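Local coordinates for fructosyl amine: oxygen oxidoreductase (Aspergillus fumigatus, PDB 3DJE), which oxidatively deglycates fructosyl amino acids (Amadori products) with the help of a bound FAD cofactor, at residues 136-141 with 248-253; 240-245 with 328-333; 28-33 with 379-384. One frame throughout, in Å; residues are numbered along the deposited sequence.

Interaction 1: 136-141 with 248-253; sequences EGVLQG and RALYKN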
loop_
_atom_site.group_PDB
_atom_site.type_symbol
_atom_site.label_atom_id
_atom_site.label_comp_id
_atom_site.label_asym_id
_atom_site.label_seq_id
_atom_site.Cartn_x
_atom_site.Cartn_y
_atom_site.Cartn_z
ATOM N N GLU A 136 -5.460 21.689 22.340
ATOM C CA GLU A 136 -6.634 22.502 22.083
ATOM C C GLU A 136 -6.422 23.323 20.818
ATOM O O GLU A 136 -5.379 23.961 20.651
ATOM C CB GLU A 136 -6.898 23.421 23.278
ATOM C CG GLU A 136 -8.369 23.628 23.569
ATOM C CD GLU A 136 -8.598 24.280 24.921
ATOM O OE1 GLU A 136 -7.811 24.005 25.862
ATOM O OE2 GLU A 136 -9.566 25.064 25.038
ATOM N N GLY A 137 -7.399 23.273 19.917
ATOM C CA GLY A 137 -7.329 24.004 18.657
ATOM C C GLY A 137 -7.052 23.131 17.447
ATOM O O GLY A 137 -7.199 23.580 16.299
ATOM N N VAL A 138 -6.639 21.889 17.692
ATOM C CA VAL A 138 -6.368 20.960 16.588
ATOM C C VAL A 138 -7.624 20.166 16.217
ATOM O O VAL A 138 -8.142 20.299 15.122
ATOM C CB VAL A 138 -5.195 19.989 16.887
ATOM C CG1 VAL A 138 -5.060 18.971 15.759
ATOM C CG2 VAL A 138 -3.881 20.746 17.076
ATOM N N LEU A 139 -8.113 19.348 17.144
ATOM C CA LEU A 139 -9.281 18.528 16.865
ATOM C C LEU A 139 -10.534 19.224 17.383
ATOM O O LEU A 139 -11.061 18.878 18.449
ATOM C CB LEU A 139 -9.114 17.126 17.448
ATOM C CG LEU A 139 -7.937 16.321 16.878
ATOM C CD1 LEU A 139 -7.768 15.022 17.668
ATOM C CD2 LEU A 139 -8.090 16.025 15.372
ATOM N N GLN A 140 -11.013 20.179 16.593
ATOM C CA GLN A 140 -12.108 21.068 16.992
ATOM C C GLN A 140 -13.497 20.493 16.729
ATOM O O GLN A 140 -14.501 21.050 17.190
ATOM C CB GLN A 140 -11.985 22.398 16.251
ATOM C CG GLN A 140 -10.742 23.201 16.608
ATOM C CD GLN A 140 -10.780 24.596 16.030
ATOM O OE1 GLN A 140 -11.854 25.185 15.864
ATOM N NE2 GLN A 140 -9.608 25.132 15.707
ATOM N N GLY A 141 -13.557 19.398 15.976
ATOM C CA GLY A 141 -14.824 18.848 15.499
ATOM C C GLY A 141 -15.646 18.105 16.534
ATOM O O GLY A 141 -15.204 17.892 17.670
ATOM N N ARG A 248 1.925 25.361 12.311
ATOM C CA ARG A 248 2.458 23.981 12.236
ATOM C C ARG A 248 2.814 23.341 13.584
ATOM O O ARG A 248 2.545 22.155 13.793
ATOM C CB ARG A 248 3.665 23.888 11.285
ATOM C CG ARG A 248 3.323 24.071 9.818
ATOM C CD ARG A 248 4.560 24.218 8.952
ATOM N NE ARG A 248 4.218 24.828 7.666
ATOM C CZ ARG A 248 5.071 25.052 6.671
ATOM N NH1 ARG A 248 6.351 24.708 6.775
ATOM N NH2 ARG A 248 4.636 25.622 5.556
ATOM N N ALA A 249 3.408 24.115 14.495
ATOM C CA ALA A 249 3.837 23.587 15.803
ATOM C C ALA A 249 2.708 22.906 16.581
ATOM O O ALA A 249 2.907 21.862 17.210
ATOM C CB ALA A 249 4.465 24.693 16.647
ATOM N N LEU A 250 1.522 23.504 16.520
ATOM C CA LEU A 250 0.347 23.009 17.220
ATOM C C LEU A 250 -0.038 21.573 16.822
ATOM O O LEU A 250 -0.502 20.781 17.648
ATOM C CB LEU A 250 -0.818 23.967 16.965
ATOM C CG LEU A 250 -2.028 23.870 17.893
ATOM C CD1 LEU A 250 -1.672 24.267 19.320
ATOM C CD2 LEU A 250 -3.175 24.730 17.356
ATOM N N TYR A 251 0.187 21.244 15.554
ATOM C CA TYR A 251 -0.277 19.982 14.993
ATOM C C TYR A 251 0.780 18.887 15.084
ATOM O O TYR A 251 0.517 17.730 14.722
ATOM C CB TYR A 251 -0.687 20.180 13.530
ATOM C CG TYR A 251 -1.928 21.027 13.316
ATOM C CD1 TYR A 251 -3.152 20.434 13.030
ATOM C CD2 TYR A 251 -1.868 22.422 13.364
ATOM C CE1 TYR A 251 -4.294 21.202 12.817
ATOM C CE2 TYR A 251 -3.012 23.200 13.163
ATOM C CZ TYR A 251 -4.218 22.581 12.889
ATOM O OH TYR A 251 -5.351 23.334 12.672
ATOM N N LYS A 252 1.973 19.247 15.559
ATOM C CA LYS A 252 3.095 18.294 15.627
ATOM C C LYS A 252 2.848 17.142 16.609
ATOM O O LYS A 252 2.311 17.348 17.699
ATOM C CB LYS A 252 4.411 19.009 15.973
ATOM C CG LYS A 252 5.673 18.135 15.835
ATOM C CD LYS A 252 6.956 18.912 16.151
ATOM C CE LYS A 252 8.191 18.010 16.114
ATOM N NZ LYS A 252 8.566 17.619 14.730
ATOM N N ASN A 253 3.233 15.936 16.200
ATOM C CA ASN A 253 3.233 14.742 17.063
ATOM C C ASN A 253 1.859 14.152 17.403
ATOM O O ASN A 253 1.774 13.225 18.212
ATOM C CB ASN A 253 4.039 14.979 18.360
ATOM C CG ASN A 253 5.471 15.429 18.094
ATOM O OD1 ASN A 253 6.212 14.783 17.353
ATOM N ND2 ASN A 253 5.871 16.533 18.722
#

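Interaction 2: 240-245 with 328-333; sequences HIALKP and PFSFAR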
loop_
_atom_site.group_PDB
_atom_site.type_symbol
_atom_site.label_atom_id
_atom_site.label_comp_id
_atom_site.label_asym_id
_atom_site.label_seq_id
_atom_site.Cartn_x
_atom_site.Cartn_y
_atom_site.Cartn_z
ATOM N N HIS A 240 -3.213 16.615 0.188
ATOM C CA HIS A 240 -2.469 17.341 1.221
ATOM C C HIS A 240 -3.091 18.729 1.425
ATOM O O HIS A 240 -3.540 19.359 0.463
ATOM C CB HIS A 240 -1.025 17.569 0.780
ATOM C CG HIS A 240 -0.207 16.317 0.625
ATOM N ND1 HIS A 240 1.158 16.353 0.433
ATOM C CD2 HIS A 240 -0.549 15.005 0.658
ATOM C CE1 HIS A 240 1.619 15.116 0.324
ATOM N NE2 HIS A 240 0.606 14.279 0.471
ATOM N N ILE A 241 -3.065 19.193 2.667
ATOM C CA ILE A 241 -3.320 20.600 3.008
ATOM C C ILE A 241 -2.059 21.188 3.656
ATOM O O ILE A 241 -1.543 20.624 4.616
ATOM C CB ILE A 241 -4.545 20.728 3.941
ATOM C CG1 ILE A 241 -5.809 20.415 3.144
ATOM C CG2 ILE A 241 -4.639 22.143 4.589
ATOM C CD1 ILE A 241 -7.071 20.298 3.988
ATOM N N ALA A 242 -1.566 22.306 3.114
ATOM C CA ALA A 242 -0.367 22.963 3.654
ATOM C C ALA A 242 -0.707 23.928 4.779
ATOM O O ALA A 242 -1.435 24.910 4.570
ATOM C CB ALA A 242 0.398 23.698 2.559
ATOM N N LEU A 243 -0.185 23.650 5.963
ATOM C CA LEU A 243 -0.349 24.555 7.097
ATOM C C LEU A 243 0.611 25.728 6.963
ATOM O O LEU A 243 1.729 25.570 6.466
ATOM C CB LEU A 243 -0.099 23.816 8.409
ATOM C CG LEU A 243 -1.011 22.646 8.787
ATOM C CD1 LEU A 243 -0.497 21.980 10.038
ATOM C CD2 LEU A 243 -2.444 23.121 8.982
ATOM N N LYS A 244 0.167 26.909 7.398
ATOM C CA LYS A 244 1.031 28.084 7.461
ATOM C C LYS A 244 2.136 27.846 8.490
ATOM O O LYS A 244 1.909 27.151 9.477
ATOM C CB LYS A 244 0.213 29.322 7.845
ATOM C CG LYS A 244 -0.900 29.658 6.861
ATOM C CD LYS A 244 -1.581 30.975 7.223
ATOM C CE LYS A 244 -3.040 30.997 6.770
ATOM N NZ LYS A 244 -3.885 30.010 7.515
ATOM N N PRO A 245 3.338 28.420 8.266
ATOM C CA PRO A 245 4.452 28.202 9.196
ATOM C C PRO A 245 4.092 28.460 10.671
ATOM O O PRO A 245 4.545 27.726 11.543
ATOM C CB PRO A 245 5.520 29.187 8.700
ATOM C CG PRO A 245 5.234 29.319 7.231
ATOM C CD PRO A 245 3.732 29.280 7.130
ATOM N N PRO A 328 -7.741 25.215 0.558
ATOM C CA PRO A 328 -7.407 24.605 -0.724
ATOM C C PRO A 328 -6.415 23.464 -0.526
ATOM O O PRO A 328 -5.578 23.523 0.384
ATOM C CB PRO A 328 -6.733 25.747 -1.493
ATOM C CG PRO A 328 -6.226 26.669 -0.445
ATOM C CD PRO A 328 -7.286 26.616 0.633
ATOM N N PHE A 329 -6.528 22.436 -1.360
ATOM C CA PHE A 329 -5.542 21.343 -1.365
ATOM C C PHE A 329 -4.249 21.795 -2.033
ATOM O O PHE A 329 -4.283 22.509 -3.040
ATOM C CB PHE A 329 -6.084 20.124 -2.104
ATOM C CG PHE A 329 -7.374 19.583 -1.551
ATOM C CD1 PHE A 329 -7.672 19.667 -0.189
ATOM C CD2 PHE A 329 -8.276 18.939 -2.394
ATOM C CE1 PHE A 329 -8.864 19.145 0.317
ATOM C CE2 PHE A 329 -9.466 18.403 -1.898
ATOM C CZ PHE A 329 -9.766 18.508 -0.543
ATOM N N SER A 330 -3.112 21.369 -1.484
ATOM C CA SER A 330 -1.811 21.701 -2.080
ATOM C C SER A 330 -1.315 20.590 -3.011
ATOM O O SER A 330 -0.392 20.804 -3.804
ATOM C CB SER A 330 -0.774 21.943 -0.992
ATOM O OG SER A 330 -0.662 20.787 -0.184
ATOM N N PHE A 331 -1.913 19.402 -2.881
ATOM C CA PHE A 331 -1.554 18.230 -3.678
ATOM C C PHE A 331 -2.711 17.239 -3.606
ATOM O O PHE A 331 -3.405 17.165 -2.592
ATOM C CB PHE A 331 -0.257 17.591 -3.142
ATOM C CG PHE A 331 0.173 16.350 -3.899
ATOM C CD1 PHE A 331 0.667 16.447 -5.193
ATOM C CD2 PHE A 331 0.077 15.088 -3.308
ATOM C CE1 PHE A 331 1.062 15.300 -5.915
ATOM C CE2 PHE A 331 0.459 13.945 -4.008
ATOM C CZ PHE A 331 0.952 14.045 -5.311
ATOM N N ALA A 332 -2.907 16.494 -4.689
ATOM C CA ALA A 332 -3.911 15.427 -4.742
ATOM C C ALA A 332 -3.526 14.376 -5.762
ATOM O O ALA A 332 -3.013 14.701 -6.842
ATOM C CB ALA A 332 -5.292 15.999 -5.085
ATOM N N ARG A 333 -3.789 13.112 -5.441
ATOM C CA ARG A 333 -3.600 12.051 -6.422
ATOM C C ARG A 333 -4.411 10.806 -6.127
ATOM O O ARG A 333 -4.859 10.585 -4.999
ATOM C CB ARG A 333 -2.124 11.661 -6.567
ATOM C CG ARG A 333 -1.584 10.700 -5.500
ATOM C CD ARG A 333 -0.255 10.219 -6.007
ATOM N NE ARG A 333 0.526 9.367 -5.099
ATOM C CZ ARG A 333 0.764 8.075 -5.327
ATOM N NH1 ARG A 333 1.545 7.392 -4.505
ATOM N NH2 ARG A 333 0.229 7.466 -6.385
HETATM O O HOH W 1 -3.034 23.946 1.250
#

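Interaction 3: 28-33 with 379-384; sequences RGYTNV and DAMEGK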
loop_
_atom_site.group_PDB
_atom_site.type_symbol
_atom_site.label_atom_id
_atom_site.label_comp_id
_atom_site.label_asym_id
_atom_site.label_seq_id
_atom_site.Cartn_x
_atom_site.Cartn_y
_atom_site.Cartn_z
ATOM N N ARG A 28 21.328 -11.070 1.219
ATOM C CA ARG A 28 21.517 -12.510 1.251
ATOM C C ARG A 28 22.633 -12.977 0.313
ATOM O O ARG A 28 22.855 -14.178 0.155
ATOM C CB ARG A 28 20.181 -13.232 1.046
ATOM C CG ARG A 28 19.283 -13.027 2.274
ATOM C CD ARG A 28 17.812 -13.311 2.029
ATOM N NE ARG A 28 17.531 -14.719 1.781
ATOM C CZ ARG A 28 16.354 -15.296 2.010
ATOM N NH1 ARG A 28 15.349 -14.599 2.522
ATOM N NH2 ARG A 28 16.184 -16.573 1.738
ATOM N N GLY A 29 23.345 -12.011 -0.262
ATOM C CA GLY A 29 24.592 -12.292 -0.976
ATOM C C GLY A 29 24.520 -12.290 -2.482
ATOM O O GLY A 29 25.550 -12.472 -3.142
ATOM N N TYR A 30 23.328 -12.095 -3.044
ATOM C CA TYR A 30 23.202 -12.094 -4.512
ATOM C C TYR A 30 23.849 -10.861 -5.115
ATOM O O TYR A 30 23.678 -9.755 -4.595
ATOM C CB TYR A 30 21.745 -12.231 -4.930
ATOM C CG TYR A 30 21.152 -13.578 -4.583
ATOM C CD1 TYR A 30 21.250 -14.652 -5.481
ATOM C CD2 TYR A 30 20.514 -13.796 -3.365
ATOM C CE1 TYR A 30 20.701 -15.889 -5.181
ATOM C CE2 TYR A 30 19.950 -15.041 -3.055
ATOM C CZ TYR A 30 20.056 -16.090 -3.969
ATOM O OH TYR A 30 19.527 -17.334 -3.663
ATOM N N THR A 31 24.576 -11.044 -6.221
ATOM C CA THR A 31 25.417 -9.967 -6.747
ATOM C C THR A 31 25.115 -9.570 -8.191
ATOM O O THR A 31 25.833 -8.736 -8.755
ATOM C CB THR A 31 26.897 -10.360 -6.706
ATOM O OG1 THR A 31 27.076 -11.533 -7.499
ATOM C CG2 THR A 31 27.343 -10.654 -5.293
ATOM N N ASN A 32 24.068 -10.149 -8.777
ATOM C CA ASN A 32 23.724 -9.870 -10.166
ATOM C C ASN A 32 22.224 -9.616 -10.345
ATOM O O ASN A 32 21.551 -10.286 -11.139
ATOM C CB ASN A 32 24.232 -11.010 -11.066
ATOM C CG ASN A 32 24.138 -10.682 -12.555
ATOM O OD1 ASN A 32 23.923 -9.528 -12.946
ATOM N ND2 ASN A 32 24.294 -11.706 -13.396
ATOM N N VAL A 33 21.726 -8.616 -9.620
ATOM C CA VAL A 33 20.283 -8.314 -9.588
ATOM C C VAL A 33 20.036 -7.032 -10.363
ATOM O O VAL A 33 20.751 -6.041 -10.176
ATOM C CB VAL A 33 19.808 -8.106 -8.125
ATOM C CG1 VAL A 33 18.305 -7.795 -8.072
ATOM C CG2 VAL A 33 20.157 -9.328 -7.259
ATOM N N ASP A 379 12.481 -16.107 -0.063
ATOM C CA ASP A 379 12.184 -17.460 0.394
ATOM C C ASP A 379 11.379 -18.247 -0.646
ATOM O O ASP A 379 11.628 -19.429 -0.875
ATOM C CB ASP A 379 11.442 -17.424 1.722
ATOM C CG ASP A 379 12.357 -17.129 2.911
ATOM O OD1 ASP A 379 13.612 -17.142 2.779
ATOM O OD2 ASP A 379 11.796 -16.894 4.007
ATOM N N ALA A 380 10.420 -17.586 -1.288
ATOM C CA ALA A 380 9.630 -18.248 -2.321
ATOM C C ALA A 380 10.526 -18.711 -3.468
ATOM O O ALA A 380 10.409 -19.844 -3.932
ATOM C CB ALA A 380 8.519 -17.333 -2.819
HETATM N N MSE A 381 11.432 -17.845 -3.917
HETATM C CA MSE A 381 12.357 -18.225 -4.988
HETATM C C MSE A 381 13.173 -19.439 -4.566
HETATM O O MSE A 381 13.333 -20.389 -5.337
HETATM C CB MSE A 381 13.292 -17.075 -5.376
HETATM C CG MSE A 381 14.159 -17.419 -6.588
HETATM SE SE MSE A 381 15.812 -16.397 -6.811
HETATM C CE MSE A 381 16.593 -16.585 -5.044
ATOM N N GLU A 382 13.661 -19.409 -3.328
ATOM C CA GLU A 382 14.574 -20.443 -2.827
ATOM C C GLU A 382 13.877 -21.710 -2.322
ATOM O O GLU A 382 14.548 -22.698 -2.004
ATOM C CB GLU A 382 15.472 -19.864 -1.731
ATOM C CG GLU A 382 16.407 -18.769 -2.218
ATOM C CD GLU A 382 17.335 -18.252 -1.124
ATOM O OE1 GLU A 382 17.096 -18.568 0.055
ATOM O OE2 GLU A 382 18.286 -17.506 -1.448
ATOM N N GLY A 383 12.550 -21.682 -2.257
ATOM C CA GLY A 383 11.760 -22.818 -1.756
ATOM C C GLY A 383 11.788 -23.004 -0.245
ATOM O O GLY A 383 11.704 -24.136 0.243
ATOM N N LYS A 384 11.860 -21.899 0.499
ATOM C CA LYS A 384 12.032 -21.931 1.965
ATOM C C LYS A 384 10.831 -21.387 2.766
ATOM O O LYS A 384 10.931 -21.165 3.984
ATOM C CB LYS A 384 13.302 -21.163 2.356
ATOM C CG LYS A 384 14.591 -21.808 1.890
ATOM C CD LYS A 384 15.762 -20.887 2.146
ATOM C CE LYS A 384 17.079 -21.553 1.790
ATOM N NZ LYS A 384 18.161 -20.524 1.810
HETATM O O HOH W 2 19.449 -16.700 0.776
#

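Interaction 1: 136-141 with 248-253
Val138 sets both of its methyl groups against the short helix 248-251, CG1 against Tyr251 and CG2 against both Leu250 and Tyr251. CG1 lies 3.6 Å from Tyr251 CD1, close to the rim of the ring. CG2 stands over one face of the same ring, 4.2 Å from its centroid and 13° off the normal, a CH-pi contact displaced toward the rim. The same CG2 also packs 3.7 Å from Leu250 CG and approaches Leu250 O at 3.4 Å. With CG1 anti to the backbone N (chi1 175°), the two methyls straddle the junction between Leu250 and Tyr251. This inner half is dense, and Val138 and Tyr251 are both buried. Farther out, Leu250 is exposed; its CD1 approaches Glu136 O at 4.0 Å, while its CD2 also borders Val138 CG2, and the Glu136 side chain stays clear of the helix. Gly137, at positive phi, passes beside Leu250 CD2. Its carbonyl O accepts a nearly straight bond (175°) from Gln140 NE2, 2.9 Å long, which closes the loop on itself. The polar end of Tyr251 is served from outside, by Gln323 NE2. Between 136-141 and 248-253 themselves the direct contact is apolar, and Gln323, bonded to both Val138 O and Tyr251 OH, provides a polar link between loop and tyrosine.

Interaction 2: 240-245 with 328-333
Two antiparallel strands of the large mixed sheet, 232-242 and 331-339, meet here near the end of 232-242, where two backbone bonds set His240 across from Phe331: His240 N to Phe331 O, 2.8 Å, and Ser330 N to His240 O, also 2.8 Å. The second acceptor is approached as well by Phe329 CA, 3.4 Å from His240 O, in a CA-H...O contact. Beyond Ser330 the chains part and a water fills in, accepting from Ala242 N at 2.9 Å and donating to Pro328 O at 2.7 Å.

On the face carrying His240 and Phe331 the side chains run side by side in the same direction. The phenyl turns its edge to the imidazole in an edge-to-face pair, planes 61° apart, with Phe331 CD2 3.8 Å above the centre of the histidine ring. A first torsion that puts CG anti to the backbone N (chi1 179°) swings the Phe331 ring so that its CD2 edge lies over the imidazole face. Outside the pair, Glu274 of the next strand, 274-289, accepts from His240 ND1 through OE1, which probably helps fix the ring's rotation. Ile241 CG1 lies 3.9 Å from Phe329 CD1, at the edge of that ring, on the side covered by helix 307-320. The imidazole is about 10 Å from the FAD and does not touch it. This antiparallel pairing, with helix 307-320 over its Ile241 and Phe329 side, is consistent with the large mixed sheet of the substrate domain in the MSOX/MTOX family.

Interaction 3: 28-33 with 379-384
Tyr30 sets its hydroxyl end against the methyl of Met381, a selenomethionine here, with Tyr30 OH 3.3 Å from Met381 CE in the modelled conformer, one of two. The same hydroxyl donates to Glu382 OE2 over a short 2.5 Å, meeting that oxygen on its anti side and only 19° out of the carboxylate plane. Glu382, its chain extended beyond CG, reaches toward the loop, so that its carboxylate stands between the phenol and Arg28. Arg28 NH2 lies 2.8 Å from Glu382 OE1, which it meets from above the carboxylate plane, while Lys384 NZ bonds to that oxygen from the opposite face. The guanidinium also grips Asp379 end-on: NH1 and NH2 both point to OD1, NH2 at 2.8 Å and NH1 at 3.1 Å. Both segments lie at helix C-termini closed by Schellman motifs, Gly29 at positive phi after helix 16-27 and Gly383 after helix 373-382, and the salt-bridge network of Arg28, Asp379, Glu382 and Lys384 joins these two ends. Helix 16-27 is the one that follows the Rossmann-type strand 9-12 of the FAD-binding domain. Arg28 reaches the carboxylates through a bend at chi3 (68°), and a water takes the bond from its NE at 2.9 Å and passes one on to Glu382 OE2. Arg28 NH1 has a further partner in Asn375 OD1, while Lys5 lies against the Tyr30 ring in a cation-pi contact.

How the interactions relate
From the N terminus, the chain leaves helix 16-27 through 28-33, and 379-384 comes back against that segment, so interaction 3 closes a loop of 345 residues that holds the other two contacts inside it. Within that loop, 136-141 comes first, then 240-245, 248-253 and 328-333; interactions 1 and 2 therefore cross rather than nest. They also touch: Leu243 O receives a probable hydrogen bond from Arg248 NE, and its side chain packs on Tyr251. Together they join the end of strand 232-242 to helix 248-251, loop 136-141 and strand 331-339. Interaction 3 lies across the chain's centre, more than 40 Å away between centres, tying together two helix ends.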